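Local structure of putative mandelate racemase (Salmonella typhimurium, 2O56) at residues 128-133 and 342-347. The protein belongs to the enolase superfamily and binds magnesium, and is probably a hydro-lyase (dehydratase) whose substrate is not established. Residues are numbered along the deposited sequence; the frame is centred on the assembly and turned at random. Where two conformers were deposited one is given.
Sequences EKIRTY and PNFVIH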
# COMPACT_ATOMS: atom_id res chain seq x y z
N GLU A 128 19.01 -17.40 -34.28
CA GLU A 128 19.57 -17.45 -35.64
C GLU A 128 18.65 -16.78 -36.66
O GLU A 128 19.11 -16.30 -37.69
CB GLU A 128 19.85 -18.90 -36.07
CG GLU A 128 20.94 -19.62 -35.28
CD GLU A 128 22.31 -18.98 -35.44
OE1 GLU A 128 22.70 -18.67 -36.59
OE2 GLU A 128 22.99 -18.78 -34.41
N LYS A 129 17.35 -16.79 -36.37
CA LYS A 129 16.37 -16.14 -37.24
C LYS A 129 15.46 -15.25 -36.39
O LYS A 129 15.30 -15.48 -35.19
CB LYS A 129 15.53 -17.19 -37.97
CG LYS A 129 16.24 -17.83 -39.15
CD LYS A 129 15.30 -18.67 -40.00
CE LYS A 129 16.07 -19.55 -40.97
NZ LYS A 129 17.16 -18.81 -41.67
N ILE A 130 14.85 -14.26 -37.04
CA ILE A 130 13.98 -13.31 -36.35
C ILE A 130 12.54 -13.41 -36.87
O ILE A 130 12.24 -12.97 -37.99
CB ILE A 130 14.52 -11.87 -36.48
CG1 ILE A 130 15.79 -11.71 -35.65
CG2 ILE A 130 13.50 -10.86 -36.00
CD1 ILE A 130 16.76 -10.74 -36.22
N ARG A 131 11.66 -13.99 -36.06
CA ARG A 131 10.23 -14.13 -36.42
C ARG A 131 9.54 -12.79 -36.64
O ARG A 131 9.75 -11.84 -35.89
CB ARG A 131 9.49 -14.90 -35.33
CG ARG A 131 8.04 -15.20 -35.70
CD ARG A 131 7.25 -15.77 -34.54
NE ARG A 131 5.85 -16.00 -34.93
CZ ARG A 131 4.84 -16.08 -34.08
NH1 ARG A 131 5.08 -15.95 -32.77
NH2 ARG A 131 3.60 -16.30 -34.52
N THR A 132 8.69 -12.71 -37.67
CA THR A 132 8.14 -11.42 -38.09
C THR A 132 6.62 -11.50 -38.18
O THR A 132 6.06 -12.56 -38.48
CB THR A 132 8.79 -10.95 -39.41
OG1 THR A 132 10.21 -10.90 -39.23
CG2 THR A 132 8.34 -9.58 -39.78
N TYR A 133 5.94 -10.39 -37.90
CA TYR A 133 4.53 -10.27 -38.25
C TYR A 133 4.27 -9.23 -39.33
O TYR A 133 5.06 -8.30 -39.51
CB TYR A 133 3.64 -10.05 -37.02
CG TYR A 133 3.77 -8.73 -36.28
CD1 TYR A 133 3.11 -7.58 -36.72
CD2 TYR A 133 4.51 -8.64 -35.10
CE1 TYR A 133 3.20 -6.36 -36.02
CE2 TYR A 133 4.60 -7.43 -34.38
CZ TYR A 133 3.94 -6.30 -34.85
OH TYR A 133 4.02 -5.10 -34.17
N PRO A 342 18.01 -11.79 -24.76
CA PRO A 342 17.33 -13.05 -24.42
C PRO A 342 15.82 -12.99 -24.53
O PRO A 342 15.20 -14.01 -24.83
CB PRO A 342 17.77 -13.35 -22.98
CG PRO A 342 18.38 -12.11 -22.47
CD PRO A 342 18.73 -11.20 -23.61
N ASN A 343 15.23 -11.81 -24.29
CA ASN A 343 13.79 -11.72 -24.12
C ASN A 343 13.02 -11.16 -25.32
O ASN A 343 12.12 -10.34 -25.18
CB ASN A 343 13.42 -11.01 -22.81
CG ASN A 343 14.08 -9.67 -22.66
OD1 ASN A 343 15.23 -9.45 -23.08
ND2 ASN A 343 13.37 -8.74 -22.03
N PHE A 344 13.38 -11.62 -26.50
CA PHE A 344 12.73 -11.20 -27.74
C PHE A 344 11.46 -12.04 -27.93
O PHE A 344 11.50 -13.24 -27.66
CB PHE A 344 13.70 -11.44 -28.90
CG PHE A 344 13.07 -11.35 -30.25
CD1 PHE A 344 12.71 -10.12 -30.79
CD2 PHE A 344 12.84 -12.49 -31.00
CE1 PHE A 344 12.14 -10.04 -32.04
CE2 PHE A 344 12.28 -12.41 -32.26
CZ PHE A 344 11.93 -11.19 -32.77
N VAL A 345 10.40 -11.44 -28.44
CA VAL A 345 9.24 -12.15 -28.94
C VAL A 345 9.02 -12.18 -30.44
O VAL A 345 8.95 -13.21 -30.99
CB VAL A 345 7.92 -11.86 -28.19
CG1 VAL A 345 7.61 -10.43 -28.10
CG2 VAL A 345 6.72 -12.66 -28.79
N ILE A 346 8.86 -11.03 -31.06
CA ILE A 346 8.51 -10.95 -32.49
C ILE A 346 8.97 -9.60 -33.07
O ILE A 346 9.19 -8.64 -32.33
CB ILE A 346 7.01 -11.30 -32.74
CG1 ILE A 346 6.77 -11.78 -34.18
CG2 ILE A 346 6.07 -10.18 -32.30
CD1 ILE A 346 5.38 -12.41 -34.40
N HIS A 347 9.20 -9.56 -34.39
CA HIS A 347 9.58 -8.34 -35.09
C HIS A 347 8.39 -7.79 -35.89
O HIS A 347 7.54 -8.55 -36.37
CB HIS A 347 10.78 -8.64 -36.01
CG HIS A 347 11.28 -7.47 -36.80
ND1 HIS A 347 12.38 -6.73 -36.42
CD2 HIS A 347 10.86 -6.94 -37.98
CE1 HIS A 347 12.59 -5.77 -37.31
NE2 HIS A 347 11.68 -5.87 -38.26
O HOH W 1 7.56 -15.39 -31.17
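A parallel beta bridge between Thr132 and His347 starts the pairing of strand 130-135 with strand 347-350, at the place where the loop leaving helix 328-340 turns into a strand. Two backbone bonds flank Thr132: His347 N donates to Arg131 O at 2.8 Å, and Tyr133 N donates to His347 O at 2.9 Å. The latter oxygen also receives a CA-H...O contact from Thr132 CA.

Ile346, just before the bridge in the chain, packs against both Arg131 and Tyr133. With CG1 anti to the backbone N (chi1 -156°), its chain runs past Arg131 O, and CD1 ends over one face of the Arg131 guanidinium, 3.7 Å from NE. The other branch, CG2, meets the Tyr133 ring at its edge, 3.6 Å from CD2. The extended Arg131 chain carries its guanidinium to Asp169 and Asp217, which form salt bridges with it and probably help fix its rotation, while a water lying at the edge of the group links NH1 to Val345 O.

In the (beta/alpha)7beta barrel of the enolase superfamily, 130-135 is the first strand and 347-350 the last, so their pairing closes the barrel, whose Glu221, Glu247 and Glu273 bind the magnesium. Tyr133 extends this contact toward that site: its side chain comes within about 4 Å of that of Glu247, and its hydroxyl is hydrogen-bonded to Gln321 and Lys172.

On the side of helix 328-340, Ile130 CG2 touches both His347 CB (3.5 Å) and Phe344 CZ in the conformer given, one of two, which makes this contact less certain. The His347 and Thr132 side chains run side by side, and the imidazole reaches Glu338 of that helix through ND1 and packs edge-to-face with Tyr373 of strand 372-373.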